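Local atomic coordinates of putative malic enzyme ((S)-malate:NAD+ oxidoreductase (decarboxylating)) (Streptococcus pyogenes, PDB entry 2A9F), a protein that probably catalyses the divalent-metal-dependent oxidative decarboxylation of (S)-malate, using NAD+ as the electron acceptor. Residues F221-E226 and D254-A259; Y296-L301 and S313-Q318; I175-K180 and S354-D359. All blocks are in the same frame, centred on the assembly; numbering follows the deposited sequence.

Overall arrangement
All three contacts lie in the NAD-binding part of the chain. Contact 3 opens first, at the C-terminal end of helix 162-180, and closes only at residues 354-359, where helix 342-354 ends, so its long loop encloses both of the others. Within it, contact 1 joins the edge strand 222-223 to the short helix 254-257. Contact 2 follows in series, closing a short loop between helix 297-301 and the segment after strand 307-310. None of the loops cross. Contacts 1 and 2 thus sit near the two outermost strands of the mixed sheet, with centres about 24 Å apart, while contact 3 ties the end of helix 162-180 to the loop that leaves helix 342-354.

Contact 1. Residues F221-E226 and D254-A259; sequences FGIINE and DALEGA
I223 and L256 meet tip to tip, each with its CB directed at the other segment. The fork of the leucine receives the isoleucine's longer branch: I223 CG1 lies 3.3 Å from L256 CD1, and I223 CD1 is likewise 3.3 Å from L256 CD2. Both methyls of L256 are therefore used, each opposite a different carbon of I223. Setting CG1 anti to the carbonyl carbon (chi1 -59°) and extending it through chi2 of 164° carries the I223 tip toward the leucine. The backbones stay well apart, with I223 CA 7.8 Å from L256 CA. A255 adds little, A255 O being 4.4 Å from I223 CD1.

Further out, strand 214-219 supports both partners. T216 touches I223 and L256 alike, and V218 packs on L256. The backbone of I223 bonds to T251, and that of I224 to V217 of strand 214-219, where 222-223 is the outermost strand. The contact thus lays the short, weakly bonded helix 254-257 against strand 214-219 and its antiparallel neighbour 222-223. No hydrogen bond or charged pair joins the two segments, so the buried I223-L256 junction is purely apolar, resting on dispersion and the exclusion of water and not on any directional bond.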
# COMPACT_ATOMS: atom_id res chain seq x y z
N PHE A 221 -17.35 -38.76 0.90
CA PHE A 221 -18.31 -39.84 1.07
C PHE A 221 -18.71 -40.58 -0.21
O PHE A 221 -19.70 -41.31 -0.21
CB PHE A 221 -19.57 -39.29 1.73
CG PHE A 221 -19.28 -38.35 2.86
CD1 PHE A 221 -18.69 -38.82 4.03
CD2 PHE A 221 -19.52 -36.98 2.72
CE1 PHE A 221 -18.33 -37.94 5.05
CE2 PHE A 221 -19.16 -36.10 3.73
CZ PHE A 221 -18.57 -36.58 4.90
N GLY A 222 -17.95 -40.37 -1.28
CA GLY A 222 -18.25 -41.03 -2.53
C GLY A 222 -18.56 -40.12 -3.70
O GLY A 222 -18.46 -38.90 -3.61
N ILE A 223 -18.95 -40.73 -4.82
CA ILE A 223 -19.27 -40.01 -6.03
C ILE A 223 -20.48 -39.09 -5.92
O ILE A 223 -21.49 -39.45 -5.31
CB ILE A 223 -19.55 -40.99 -7.18
CG1 ILE A 223 -18.33 -41.88 -7.40
CG2 ILE A 223 -19.95 -40.23 -8.43
CD1 ILE A 223 -18.61 -43.12 -8.23
N ILE A 224 -20.38 -37.90 -6.49
CA ILE A 224 -21.49 -36.96 -6.48
C ILE A 224 -22.43 -37.44 -7.58
O ILE A 224 -22.19 -37.21 -8.75
CB ILE A 224 -21.03 -35.52 -6.77
CG1 ILE A 224 -20.33 -34.96 -5.53
CG2 ILE A 224 -22.23 -34.64 -7.14
CD1 ILE A 224 -20.17 -33.46 -5.54
N ASN A 225 -23.49 -38.15 -7.21
CA ASN A 225 -24.42 -38.63 -8.21
C ASN A 225 -25.71 -37.85 -8.12
O ASN A 225 -26.24 -37.64 -7.04
CB ASN A 225 -24.71 -40.12 -8.03
CG ASN A 225 -25.57 -40.68 -9.15
OD1 ASN A 225 -26.51 -40.03 -9.59
ND2 ASN A 225 -25.26 -41.89 -9.59
N GLU A 226 -26.21 -37.42 -9.27
CA GLU A 226 -27.42 -36.62 -9.28
C GLU A 226 -28.66 -37.39 -8.82
O GLU A 226 -29.51 -36.84 -8.13
CB GLU A 226 -27.65 -36.05 -10.68
CG GLU A 226 -28.77 -35.05 -10.76
CD GLU A 226 -28.93 -34.46 -12.15
OE1 GLU A 226 -29.80 -33.59 -12.30
OE2 GLU A 226 -28.18 -34.86 -13.09
N ASP A 254 -12.31 -45.23 -5.71
CA ASP A 254 -11.74 -46.42 -6.34
C ASP A 254 -12.58 -46.77 -7.56
O ASP A 254 -12.06 -47.00 -8.66
CB ASP A 254 -11.77 -47.59 -5.35
CG ASP A 254 -11.15 -48.86 -5.92
OD1 ASP A 254 -10.95 -48.94 -7.15
OD2 ASP A 254 -10.87 -49.78 -5.13
N ALA A 255 -13.89 -46.80 -7.37
CA ALA A 255 -14.81 -47.15 -8.44
C ALA A 255 -14.96 -46.02 -9.45
O ALA A 255 -15.91 -45.99 -10.23
CB ALA A 255 -16.17 -47.55 -7.85
N LEU A 256 -14.02 -45.08 -9.44
CA LEU A 256 -14.09 -43.97 -10.39
C LEU A 256 -12.94 -43.95 -11.38
O LEU A 256 -13.10 -43.49 -12.51
CB LEU A 256 -14.16 -42.63 -9.67
CG LEU A 256 -15.59 -42.23 -9.36
CD1 LEU A 256 -15.61 -40.81 -8.86
CD2 LEU A 256 -16.44 -42.34 -10.62
N GLU A 257 -11.79 -44.45 -10.95
CA GLU A 257 -10.62 -44.52 -11.81
C GLU A 257 -10.97 -45.41 -13.00
O GLU A 257 -10.36 -45.30 -14.06
CB GLU A 257 -9.44 -45.16 -11.07
CG GLU A 257 -9.23 -44.68 -9.65
CD GLU A 257 -9.01 -43.19 -9.56
OE1 GLU A 257 -8.24 -42.76 -8.68
OE2 GLU A 257 -9.62 -42.44 -10.36
N GLY A 258 -11.94 -46.31 -12.79
CA GLY A 258 -12.38 -47.23 -13.82
C GLY A 258 -12.47 -46.57 -15.17
O GLY A 258 -13.45 -45.87 -15.45
N ALA A 259 -11.45 -46.78 -15.99
CA ALA A 259 -11.34 -46.21 -17.33
C ALA A 259 -11.44 -44.68 -17.36
O ALA A 259 -12.15 -44.10 -18.19
CB ALA A 259 -12.39 -46.83 -18.27

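Contact 2. Residues Y296-L301 and S313-Q318; sequences YPDEAL and SDFPNQ
A proline-on-phenylalanine CH-pi contact, partly buried, joins the first turn of helix 297-301 to the loop that follows strand 307-310, at an outer strand of the mixed sheet. P297 lies over one face of the F315 ring, the two side chains crossing at about a right angle. P297 CD is 3.7 Å from the centroid of the F315 ring and 16° off its normal, while P297 CG approaches F315 CG at 3.5 Å. A chi1 of -66° swings the F315 ring to the backbone-N side, where it faces the proline.

Two neighbours of the proline reach the far end of that ring. Y296 presents its edge, with Y296 CD2 3.8 Å from F315 CE2, which lies near the plane of the tyrosine ring. The D298 carboxylate comes in obliquely, D298 OD1 standing 3.8 Å from F315 CE1, its plane only 17° from that of the ring; no hydrogen bond is formed here.

P297 also rests on V308 and T310 of strand 307-310, and Y296 on R312. The Y296 side chain is about 9 Å from that of N290, a predicted (S)-malate-binding residue. A short helix linking parallel neighbours 284-287 and 307-310, packed against the loop beyond the second strand, belongs to the beta-alpha-beta architecture of a Rossmann-type NAD-binding domain.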
# COMPACT_ATOMS: atom_id res chain seq x y z
N TYR A 296 2.79 -39.94 -4.36
CA TYR A 296 4.08 -39.53 -4.90
C TYR A 296 4.24 -40.02 -6.34
O TYR A 296 3.98 -41.18 -6.65
CB TYR A 296 5.22 -40.05 -4.02
CG TYR A 296 5.20 -39.48 -2.63
CD1 TYR A 296 4.39 -40.03 -1.63
CD2 TYR A 296 5.95 -38.35 -2.31
CE1 TYR A 296 4.33 -39.46 -0.36
CE2 TYR A 296 5.90 -37.77 -1.05
CZ TYR A 296 5.08 -38.33 -0.08
OH TYR A 296 5.01 -37.74 1.16
N PRO A 297 4.68 -39.12 -7.24
CA PRO A 297 4.91 -39.35 -8.67
C PRO A 297 5.58 -40.66 -9.07
O PRO A 297 5.12 -41.34 -9.99
CB PRO A 297 5.73 -38.14 -9.08
CG PRO A 297 5.15 -37.07 -8.23
CD PRO A 297 5.04 -37.74 -6.88
N ASP A 298 6.67 -41.00 -8.39
CA ASP A 298 7.40 -42.23 -8.67
C ASP A 298 6.53 -43.41 -8.24
O ASP A 298 6.38 -44.39 -8.97
CB ASP A 298 8.73 -42.24 -7.91
CG ASP A 298 8.55 -42.36 -6.40
OD1 ASP A 298 7.73 -41.61 -5.83
OD2 ASP A 298 9.24 -43.21 -5.79
N GLU A 299 5.95 -43.29 -7.05
CA GLU A 299 5.08 -44.31 -6.49
C GLU A 299 3.85 -44.56 -7.36
O GLU A 299 3.17 -45.58 -7.21
CB GLU A 299 4.66 -43.91 -5.07
CG GLU A 299 3.68 -44.87 -4.42
CD GLU A 299 4.10 -46.33 -4.57
OE1 GLU A 299 5.21 -46.68 -4.12
OE2 GLU A 299 3.33 -47.12 -5.16
N ALA A 300 3.56 -43.65 -8.28
CA ALA A 300 2.40 -43.78 -9.15
C ALA A 300 2.78 -44.08 -10.60
O ALA A 300 1.91 -44.33 -11.44
CB ALA A 300 1.56 -42.51 -9.09
N LEU A 301 4.07 -44.06 -10.89
CA LEU A 301 4.54 -44.36 -12.24
C LEU A 301 4.71 -45.87 -12.42
O LEU A 301 4.44 -46.42 -13.49
CB LEU A 301 5.86 -43.65 -12.53
CG LEU A 301 5.77 -42.20 -12.98
CD1 LEU A 301 7.18 -41.70 -13.29
CD2 LEU A 301 4.88 -42.08 -14.21
N SER A 313 8.68 -29.43 -5.93
CA SER A 313 9.87 -29.15 -6.74
C SER A 313 10.79 -30.32 -7.03
O SER A 313 11.48 -30.33 -8.04
CB SER A 313 10.67 -28.04 -6.07
OG SER A 313 11.06 -28.44 -4.76
N ASP A 314 10.82 -31.31 -6.15
CA ASP A 314 11.70 -32.46 -6.36
C ASP A 314 11.29 -33.39 -7.50
O ASP A 314 12.14 -33.98 -8.16
CB ASP A 314 11.84 -33.26 -5.06
CG ASP A 314 10.51 -33.73 -4.51
OD1 ASP A 314 9.67 -32.86 -4.18
OD2 ASP A 314 10.32 -34.96 -4.41
N PHE A 315 9.99 -33.54 -7.75
CA PHE A 315 9.53 -34.41 -8.82
C PHE A 315 9.30 -33.61 -10.10
O PHE A 315 9.18 -32.39 -10.06
CB PHE A 315 8.24 -35.14 -8.42
CG PHE A 315 8.41 -36.12 -7.29
CD1 PHE A 315 9.09 -37.31 -7.49
CD2 PHE A 315 7.92 -35.83 -6.02
CE1 PHE A 315 9.28 -38.22 -6.44
CE2 PHE A 315 8.10 -36.73 -4.96
CZ PHE A 315 8.78 -37.92 -5.17
N PRO A 316 9.25 -34.29 -11.25
CA PRO A 316 9.04 -33.66 -12.55
C PRO A 316 7.61 -33.17 -12.71
O PRO A 316 6.69 -33.73 -12.12
CB PRO A 316 9.37 -34.77 -13.54
CG PRO A 316 10.32 -35.65 -12.78
CD PRO A 316 9.68 -35.69 -11.42
N ASN A 317 7.43 -32.13 -13.52
CA ASN A 317 6.11 -31.58 -13.77
C ASN A 317 5.51 -30.92 -12.54
O ASN A 317 4.53 -31.40 -11.98
CB ASN A 317 5.15 -32.68 -14.24
CG ASN A 317 5.60 -33.33 -15.51
OD1 ASN A 317 5.60 -32.72 -16.58
ND2 ASN A 317 6.00 -34.59 -15.40
N GLN A 318 6.12 -29.82 -12.11
CA GLN A 318 5.61 -29.09 -10.97
C GLN A 318 4.60 -28.05 -11.47
O GLN A 318 4.89 -27.26 -12.37
CB GLN A 318 6.74 -28.40 -10.21
CG GLN A 318 6.29 -27.21 -9.39
CD GLN A 318 7.20 -26.94 -8.20
OE1 GLN A 318 8.42 -27.09 -8.28
NE2 GLN A 318 6.60 -26.53 -7.08

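Contact 3. Residues I175-K180 and S354-D359; sequences IFNSLK and SLVPDD
N177 ND2 donates a hydrogen bond to the backbone O of T363 and, across the contact, lies against the V356 side chain. The site belongs to the Rossmann-type domain, where the last turns of helix 162-180 meet the loop leaving helix 342-354. N177 is buried and its CB points at this loop; with CG beside the backbone N (chi1 -85°), the amide extends from the helix to the valine. N177 ND2 is 3.3 Å from V356 CG2 and 3.5 Å from V356 CB, the two side chains crossing obliquely. The T363 bond satisfies ND2, while the valine offers it nothing but an apolar surface.

D359 approaches the same helix from further along the loop. Its carboxylate stays just beyond van der Waals contact, D359 OD2 lying 4.2 Å from N177 O and D359 OD1 4.3 Å from N177 CG. No hydrogen bond links the two segments directly.

Neighbouring residues of the helix make further contacts. F176 packs on I346, A349 and K350 of helix 342-354, N177 itself touches A353 of that helix, and S178 meets V284 and F286 of strand 284-287. K180, exposed, also turns its CB toward the loop, yet K180 NZ remains 6.7 Å from D359 OD1, too far for a salt bridge.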
# COMPACT_ATOMS: atom_id res chain seq x y z
N ILE A 175 -3.11 -29.96 -18.58
CA ILE A 175 -3.83 -31.04 -19.23
C ILE A 175 -3.92 -30.73 -20.72
O ILE A 175 -3.77 -31.63 -21.53
CB ILE A 175 -5.27 -31.30 -18.62
CG1 ILE A 175 -6.33 -30.51 -19.38
CG2 ILE A 175 -5.31 -30.95 -17.14
CD1 ILE A 175 -7.72 -30.99 -19.07
N PHE A 176 -4.13 -29.47 -21.08
CA PHE A 176 -4.19 -29.12 -22.50
C PHE A 176 -2.98 -29.78 -23.17
O PHE A 176 -3.08 -30.38 -24.26
CB PHE A 176 -4.10 -27.61 -22.69
CG PHE A 176 -5.36 -26.88 -22.36
CD1 PHE A 176 -5.30 -25.61 -21.80
CD2 PHE A 176 -6.60 -27.44 -22.62
CE1 PHE A 176 -6.46 -24.90 -21.50
CE2 PHE A 176 -7.78 -26.74 -22.33
CZ PHE A 176 -7.71 -25.47 -21.77
N ASN A 177 -1.84 -29.69 -22.50
CA ASN A 177 -0.63 -30.29 -23.01
C ASN A 177 -0.65 -31.79 -22.82
O ASN A 177 -0.01 -32.53 -23.57
CB ASN A 177 0.60 -29.67 -22.34
CG ASN A 177 1.04 -28.40 -23.03
OD1 ASN A 177 0.49 -28.03 -24.07
ND2 ASN A 177 2.03 -27.73 -22.45
N SER A 178 -1.38 -32.25 -21.82
CA SER A 178 -1.48 -33.68 -21.59
C SER A 178 -2.37 -34.31 -22.65
O SER A 178 -2.10 -35.42 -23.09
CB SER A 178 -2.02 -33.95 -20.20
OG SER A 178 -0.94 -33.98 -19.29
N LEU A 179 -3.41 -33.60 -23.06
CA LEU A 179 -4.32 -34.08 -24.09
C LEU A 179 -3.50 -34.42 -25.32
O LEU A 179 -3.54 -35.55 -25.83
CB LEU A 179 -5.33 -32.98 -24.45
CG LEU A 179 -6.17 -32.39 -23.31
CD1 LEU A 179 -7.12 -31.34 -23.86
CD2 LEU A 179 -6.97 -33.50 -22.64
N LYS A 180 -2.74 -33.43 -25.79
CA LYS A 180 -1.87 -33.56 -26.96
C LYS A 180 -1.08 -34.86 -27.09
O LYS A 180 -1.22 -35.57 -28.09
CB LYS A 180 -0.89 -32.39 -27.01
CG LYS A 180 -1.52 -31.05 -27.29
CD LYS A 180 -2.18 -31.02 -28.66
CE LYS A 180 -2.56 -29.59 -29.05
NZ LYS A 180 -1.37 -28.69 -29.18
N SER A 354 0.81 -22.81 -24.76
CA SER A 354 1.57 -22.44 -25.95
C SER A 354 3.10 -22.45 -25.79
O SER A 354 3.82 -22.53 -26.78
CB SER A 354 1.16 -21.05 -26.42
OG SER A 354 -0.17 -21.01 -26.88
N LEU A 355 3.60 -22.34 -24.56
CA LEU A 355 5.04 -22.29 -24.34
C LEU A 355 5.78 -23.62 -24.32
O LEU A 355 6.94 -23.68 -23.89
CB LEU A 355 5.34 -21.54 -23.04
CG LEU A 355 5.32 -20.01 -23.10
CD1 LEU A 355 3.91 -19.50 -23.35
CD2 LEU A 355 5.84 -19.47 -21.78
N VAL A 356 5.14 -24.68 -24.78
CA VAL A 356 5.82 -25.96 -24.80
C VAL A 356 5.80 -26.49 -26.23
O VAL A 356 4.76 -26.91 -26.74
CB VAL A 356 5.15 -26.97 -23.85
CG1 VAL A 356 6.02 -28.23 -23.74
CG2 VAL A 356 4.97 -26.33 -22.48
N PRO A 357 6.96 -26.45 -26.89
CA PRO A 357 7.19 -26.89 -28.27
C PRO A 357 7.02 -28.39 -28.45
O PRO A 357 6.06 -28.85 -29.07
CB PRO A 357 8.62 -26.43 -28.54
CG PRO A 357 9.27 -26.61 -27.20
CD PRO A 357 8.23 -26.00 -26.28
N ASP A 358 7.98 -29.14 -27.92
CA ASP A 358 7.94 -30.59 -28.00
C ASP A 358 7.98 -31.19 -26.60
O ASP A 358 9.04 -31.41 -26.01
CB ASP A 358 9.09 -31.10 -28.86
CG ASP A 358 8.78 -31.00 -30.34
OD1 ASP A 358 8.08 -31.89 -30.86
OD2 ASP A 358 9.22 -30.01 -30.97
N ASP A 359 6.81 -31.53 -26.21
CA ASP A 359 6.61 -32.11 -24.94
C ASP A 359 6.84 -33.60 -24.87
O ASP A 359 6.94 -34.32 -25.86
CB ASP A 359 5.21 -31.79 -24.39
CG ASP A 359 4.18 -31.32 -25.40
OD1 ASP A 359 4.07 -30.09 -25.62
OD2 ASP A 359 3.46 -32.18 -25.95